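PDB 6RTE: cytochrome c from Pseudomonas aeruginosa, which catalyses the dehydrogenation of dihydro-heme d1 during heme d1 biosynthesis, and carries a bound heme c in addition to its eight-bladed beta-propeller. Local coordinates for residues Asp312-Phe317 against Glu337-Asp342; Tyr413-Thr418 against His478-Val483. All coordinates share one frame; numbering follows the deposited sequence.

Contact 1. Residues Asp312-Phe317 against Glu337-Asp342; sequences DYLDDF and EVIELD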
loop_
_atom_site.group_PDB
_atom_site.type_symbol
_atom_site.label_atom_id
_atom_site.label_comp_id
_atom_site.label_asym_id
_atom_site.label_seq_id
_atom_site.Cartn_x
_atom_site.Cartn_y
_atom_site.Cartn_z
ATOM N N ASP A 312 21.296 11.790 -0.705
ATOM C CA ASP A 312 20.658 11.366 -1.941
ATOM C C ASP A 312 19.168 11.184 -1.699
ATOM O O ASP A 312 18.722 11.031 -0.559
ATOM C CB ASP A 312 21.269 10.063 -2.468
ATOM C CG ASP A 312 20.971 9.835 -3.933
ATOM O OD1 ASP A 312 21.344 10.698 -4.757
ATOM O OD2 ASP A 312 20.369 8.796 -4.261
ATOM N N TYR A 313 18.395 11.211 -2.785
ATOM C CA TYR A 313 16.970 10.920 -2.688
ATOM C C TYR A 313 16.776 9.593 -1.973
ATOM O O TYR A 313 17.457 8.605 -2.267
ATOM C CB TYR A 313 16.316 10.871 -4.065
ATOM C CG TYR A 313 16.469 12.151 -4.849
ATOM C CD1 TYR A 313 15.768 13.291 -4.496
ATOM C CD2 TYR A 313 17.321 12.214 -5.945
ATOM C CE1 TYR A 313 15.908 14.465 -5.205
ATOM C CE2 TYR A 313 17.468 13.386 -6.667
ATOM C CZ TYR A 313 16.761 14.508 -6.292
ATOM O OH TYR A 313 16.900 15.675 -7.002
ATOM N N LEU A 314 15.844 9.576 -1.032
ATOM C CA LEU A 314 15.674 8.445 -0.131
ATOM C C LEU A 314 14.189 8.188 0.022
ATOM O O LEU A 314 13.446 9.084 0.429
ATOM C CB LEU A 314 16.342 8.743 1.219
ATOM C CG LEU A 314 16.721 7.570 2.116
ATOM C CD1 LEU A 314 17.831 7.931 3.083
ATOM C CD2 LEU A 314 15.519 7.157 2.890
ATOM N N ASP A 315 13.748 6.987 -0.343
ATOM C CA ASP A 315 12.376 6.563 -0.074
ATOM C C ASP A 315 12.389 5.072 0.263
ATOM O O ASP A 315 13.446 4.471 0.489
ATOM C CB ASP A 315 11.456 6.901 -1.257
ATOM C CG ASP A 315 11.769 6.095 -2.493
ATOM O OD1 ASP A 315 12.955 5.763 -2.700
ATOM O OD2 ASP A 315 10.826 5.793 -3.257
ATOM N N ASP A 316 11.204 4.476 0.310
ATOM C CA ASP A 316 11.029 3.083 0.720
ATOM C C ASP A 316 11.731 2.826 2.060
ATOM O O ASP A 316 12.660 2.020 2.173
ATOM C CB ASP A 316 11.537 2.127 -0.365
ATOM C CG ASP A 316 10.831 0.777 -0.330
ATOM O OD1 ASP A 316 9.724 0.697 0.251
ATOM O OD2 ASP A 316 11.379 -0.203 -0.877
ATOM N N PHE A 317 11.263 3.539 3.082
ATOM C CA PHE A 317 11.836 3.430 4.415
ATOM C C PHE A 317 11.497 2.083 5.050
ATOM O O PHE A 317 10.390 1.566 4.892
ATOM C CB PHE A 317 11.296 4.529 5.345
ATOM C CG PHE A 317 11.553 5.942 4.893
ATOM C CD1 PHE A 317 12.413 6.243 3.858
ATOM C CD2 PHE A 317 10.918 6.988 5.544
ATOM C CE1 PHE A 317 12.614 7.574 3.481
ATOM C CE2 PHE A 317 11.129 8.298 5.179
ATOM C CZ PHE A 317 11.984 8.593 4.154
ATOM N N GLU A 337 20.802 2.793 2.915
ATOM C CA GLU A 337 21.362 3.876 3.715
ATOM C C GLU A 337 20.725 3.846 5.094
ATOM O O GLU A 337 19.492 3.893 5.212
ATOM C CB GLU A 337 21.125 5.233 3.048
ATOM C CG GLU A 337 21.767 5.385 1.677
ATOM C CD GLU A 337 23.278 5.544 1.750
ATOM O OE1 GLU A 337 23.775 6.092 2.756
ATOM O OE2 GLU A 337 23.972 5.120 0.800
ATOM N N VAL A 338 21.555 3.772 6.132
ATOM C CA VAL A 338 21.086 3.777 7.515
ATOM C C VAL A 338 21.245 5.185 8.069
ATOM O O VAL A 338 22.366 5.692 8.191
ATOM C CB VAL A 338 21.846 2.759 8.378
ATOM C CG1 VAL A 338 21.287 2.753 9.801
ATOM C CG2 VAL A 338 21.754 1.371 7.770
ATOM N N ILE A 339 20.125 5.808 8.415
ATOM C CA ILE A 339 20.097 7.146 8.993
ATOM C C ILE A 339 19.590 7.043 10.422
ATOM O O ILE A 339 18.682 6.255 10.710
ATOM C CB ILE A 339 19.201 8.097 8.169
ATOM C CG1 ILE A 339 19.884 8.446 6.844
ATOM C CG2 ILE A 339 18.867 9.351 8.979
ATOM C CD1 ILE A 339 19.035 9.301 5.922
ATOM N N GLU A 340 20.173 7.836 11.313
ATOM C CA GLU A 340 19.638 8.004 12.657
ATOM C C GLU A 340 18.584 9.107 12.621
ATOM O O GLU A 340 18.814 10.168 12.031
ATOM C CB GLU A 340 20.740 8.344 13.652
ATOM C CG GLU A 340 20.259 8.357 15.086
ATOM C CD GLU A 340 21.391 8.410 16.083
ATOM O OE1 GLU A 340 22.558 8.557 15.659
ATOM O OE2 GLU A 340 21.111 8.300 17.295
ATOM N N LEU A 341 17.433 8.852 13.250
ATOM C CA LEU A 341 16.286 9.743 13.077
ATOM C C LEU A 341 16.491 11.074 13.794
ATOM O O LEU A 341 16.267 12.140 13.211
ATOM C CB LEU A 341 15.009 9.058 13.567
ATOM C CG LEU A 341 14.108 8.480 12.476
ATOM C CD1 LEU A 341 12.819 7.949 13.077
ATOM C CD2 LEU A 341 13.788 9.514 11.403
ATOM N N ASP A 342 16.902 11.034 15.063
ATOM C CA ASP A 342 17.124 12.254 15.830
ATOM C C ASP A 342 17.986 13.244 15.059
ATOM O O ASP A 342 17.496 14.274 14.584
ATOM C CB ASP A 342 17.801 11.942 17.168
ATOM C CG ASP A 342 16.960 11.056 18.048
ATOM O OD1 ASP A 342 15.733 11.004 17.829
ATOM O OD2 ASP A 342 17.528 10.419 18.959
#
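Among the touching residues the one flat group is the E337 carboxylate, and it presents neither face nor edge to L314: OE1 is hydrogen-bonded to S349 OG on the next strand, while only the aliphatic root of the side chain is near, with E337 CB 4.3 Å from L314 CD1. The two aromatic rings of residues 312-317 are engaged with neighbours outside the pair, Y313 with H290 at an interplanar angle of about 35° and F317 with Y274 at about 25°. What joins the segments is therefore aliphatic. L314 and I339 meet end to end through their CD1 methyls, 3.4 Å apart, a close approach for two methyl carbons. The torsions account for the reach: L314 swings CG anti to its backbone nitrogen (chi1 -159°), and I339 carries an extended arm, with CD1 anti to CA. Both residues are buried; L326 also packs on L314 and V310 on I339. The closest CA pair, L314 and E337, is 8.2 Å apart, and no backbone hydrogen bond links the segments, because strand 325-330 runs between them and pairs antiparallel with both. Side chains of the two flanking strands thus meet across strand 325-330 within this curled antiparallel sheet, a blade of the eight-bladed propeller of the cytochrome d1 heme domain.

Contact 2. Residues Tyr413-Thr418 against His478-Val483; sequences YAWTDT and HSLEEV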
loop_
_atom_site.group_PDB
_atom_site.type_symbol
_atom_site.label_atom_id
_atom_site.label_comp_id
_atom_site.label_asym_id
_atom_site.label_seq_id
_atom_site.Cartn_x
_atom_site.Cartn_y
_atom_site.Cartn_z
ATOM N N TYR A 413 9.883 -19.564 10.469
ATOM C CA TYR A 413 10.303 -19.226 9.119
ATOM C C TYR A 413 9.916 -17.791 8.782
ATOM O O TYR A 413 8.961 -17.238 9.334
ATOM C CB TYR A 413 9.668 -20.151 8.067
ATOM C CG TYR A 413 9.597 -21.605 8.461
ATOM C CD1 TYR A 413 10.716 -22.428 8.374
ATOM C CD2 TYR A 413 8.405 -22.166 8.900
ATOM C CE1 TYR A 413 10.652 -23.761 8.727
ATOM C CE2 TYR A 413 8.328 -23.502 9.250
ATOM C CZ TYR A 413 9.455 -24.296 9.165
ATOM O OH TYR A 413 9.383 -25.628 9.518
ATOM N N ALA A 414 10.672 -17.203 7.862
ATOM C CA ALA A 414 10.273 -15.982 7.172
ATOM C C ALA A 414 9.688 -16.370 5.818
ATOM O O ALA A 414 10.322 -17.103 5.050
ATOM C CB ALA A 414 11.457 -15.032 6.991
ATOM N N TRP A 415 8.490 -15.877 5.528
ATOM C CA TRP A 415 7.737 -16.280 4.347
ATOM C C TRP A 415 7.874 -15.196 3.286
ATOM O O TRP A 415 7.500 -14.042 3.523
ATOM C CB TRP A 415 6.262 -16.502 4.696
ATOM C CG TRP A 415 6.004 -17.488 5.816
ATOM C CD1 TRP A 415 6.637 -17.549 7.029
ATOM C CD2 TRP A 415 5.021 -18.535 5.828
ATOM N NE1 TRP A 415 6.121 -18.577 7.784
ATOM C CE2 TRP A 415 5.125 -19.193 7.071
ATOM C CE3 TRP A 415 4.068 -18.976 4.911
ATOM C CZ2 TRP A 415 4.311 -20.270 7.415
ATOM C CZ3 TRP A 415 3.262 -20.050 5.253
ATOM C CH2 TRP A 415 3.390 -20.685 6.493
ATOM N N THR A 416 8.401 -15.562 2.116
ATOM C CA THR A 416 8.592 -14.605 1.029
ATOM C C THR A 416 8.244 -15.291 -0.293
ATOM O O THR A 416 7.637 -16.366 -0.318
ATOM C CB THR A 416 10.017 -14.035 1.062
ATOM O OG1 THR A 416 10.105 -12.910 0.176
ATOM C CG2 THR A 416 11.040 -15.088 0.651
ATOM N N ASP A 417 8.621 -14.666 -1.408
ATOM C CA ASP A 417 8.118 -15.074 -2.713
ATOM C C ASP A 417 9.116 -14.690 -3.800
ATOM O O ASP A 417 10.163 -14.098 -3.526
ATOM C CB ASP A 417 6.760 -14.414 -2.987
ATOM C CG ASP A 417 6.847 -12.895 -2.974
ATOM O OD1 ASP A 417 7.523 -12.333 -3.864
ATOM O OD2 ASP A 417 6.259 -12.261 -2.066
ATOM N N THR A 418 8.777 -15.049 -5.046
ATOM C CA THR A 418 9.431 -14.510 -6.238
ATOM C C THR A 418 8.350 -13.869 -7.109
ATOM O O THR A 418 8.285 -14.095 -8.328
ATOM C CB THR A 418 10.193 -15.590 -7.006
ATOM O OG1 THR A 418 9.271 -16.491 -7.626
ATOM C CG2 THR A 418 11.115 -16.370 -6.067
ATOM N N HIS A 478 2.267 -24.631 11.027
ATOM C CA HIS A 478 3.256 -25.579 11.529
ATOM C C HIS A 478 3.306 -26.861 10.705
ATOM O O HIS A 478 4.383 -27.270 10.264
ATOM C CB HIS A 478 2.968 -25.899 12.999
ATOM C CG HIS A 478 3.083 -24.708 13.900
ATOM N ND1 HIS A 478 4.298 -24.206 14.316
ATOM C CD2 HIS A 478 2.137 -23.910 14.449
ATOM C CE1 HIS A 478 4.096 -23.154 15.088
ATOM N NE2 HIS A 478 2.793 -22.953 15.185
ATOM N N SER A 479 2.157 -27.505 10.485
ATOM C CA SER A 479 2.116 -28.667 9.604
ATOM C C SER A 479 2.394 -28.279 8.156
ATOM O O SER A 479 2.945 -29.083 7.396
ATOM C CB SER A 479 0.757 -29.360 9.710
ATOM O OG SER A 479 -0.191 -28.750 8.852
ATOM N N LEU A 480 2.012 -27.064 7.759
ATOM C CA LEU A 480 2.235 -26.515 6.423
ATOM C C LEU A 480 1.301 -27.105 5.373
ATOM O O LEU A 480 1.599 -27.034 4.180
ATOM C CB LEU A 480 3.687 -26.705 5.966
ATOM C CG LEU A 480 4.778 -26.192 6.908
ATOM C CD1 LEU A 480 6.100 -26.057 6.157
ATOM C CD2 LEU A 480 4.389 -24.864 7.557
ATOM N N GLU A 481 0.167 -27.664 5.778
ATOM C CA GLU A 481 -0.781 -28.270 4.854
ATOM C C GLU A 481 -1.929 -27.305 4.578
ATOM O O GLU A 481 -2.336 -26.533 5.449
ATOM C CB GLU A 481 -1.334 -29.584 5.419
ATOM C CG GLU A 481 -0.276 -30.561 5.927
ATOM C CD GLU A 481 0.229 -31.527 4.859
ATOM O OE1 GLU A 481 -0.267 -31.479 3.710
ATOM O OE2 GLU A 481 1.121 -32.343 5.175
ATOM N N GLU A 482 -2.453 -27.351 3.356
ATOM C CA GLU A 482 -3.593 -26.514 3.016
ATOM C C GLU A 482 -4.826 -26.981 3.777
ATOM O O GLU A 482 -5.182 -28.165 3.738
ATOM C CB GLU A 482 -3.875 -26.536 1.517
ATOM C CG GLU A 482 -5.194 -25.850 1.154
ATOM C CD GLU A 482 -5.434 -25.766 -0.339
ATOM O OE1 GLU A 482 -4.459 -25.881 -1.106
ATOM O OE2 GLU A 482 -6.602 -25.581 -0.741
ATOM N N VAL A 483 -5.487 -26.038 4.444
ATOM C CA VAL A 483 -6.671 -26.326 5.235
ATOM C C VAL A 483 -7.952 -25.823 4.577
ATOM O O VAL A 483 -9.008 -26.443 4.760
ATOM C CB VAL A 483 -6.512 -25.724 6.651
ATOM C CG1 VAL A 483 -7.824 -25.788 7.415
ATOM C CG2 VAL A 483 -5.406 -26.446 7.413
#
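L480 meets Y413 and W415 with a single methyl, CD2, which approaches both rings obliquely: it is 4.5 Å from Y413 CE2 and 4.4 Å from W415 CH2. The CB of L480 does not point at 413-418; CG sits beside the backbone N (chi1 -53°) and CD1 runs anti to CA (chi2 -163°), leaving the other branch, CD2, to meet the rings. Two residues apart on one strand, Y413 and W415 both direct their CB toward 478-483 and keep CG on the backbone-nitrogen side, although chi1 of Y413 is -41°, turned from the staggered value toward eclipsing that nitrogen. Y413 O lies in the indole plane at its edge, 3.3 Å from W415 CD1, and NE1 is hydrogen-bonded to S411 OG, consistent with a ring whose rotation is set from its pyrrole end. L480 has a left-handed backbone conformation in the short connection, after an ST turn in which S479 OG accepts from E481 N at 3.3 Å. This connection joins strands 470-476 and 482-488 of one sheet, whereas strand 413-417 belongs to the preceding sheet. L480 also touches L429 and H439 on strands 427-431 and 437-441, and F454 of strand 449-454 meets the W415 ring edge-to-face.

From the N terminus, the chain first closes contact 1, a short loop in sequence with 19 residues between 312-317 and 337-342, then goes on through the intervening sheet to open contact 2. That second loop is longer, 59 residues separating 413-418 from 478-483. The two follow in series, neither nested nor crossed. Their reach differs as well: contact 1 stays inside one antiparallel sheet, linking strands on either side of 325-330, whereas contact 2 ties strand 413-417 to the connection between the last two strands of the following sheet. Their centres are 32 Å apart and their nearest atoms about 13 Å, so they do not touch; they mark separate parts of the same propeller.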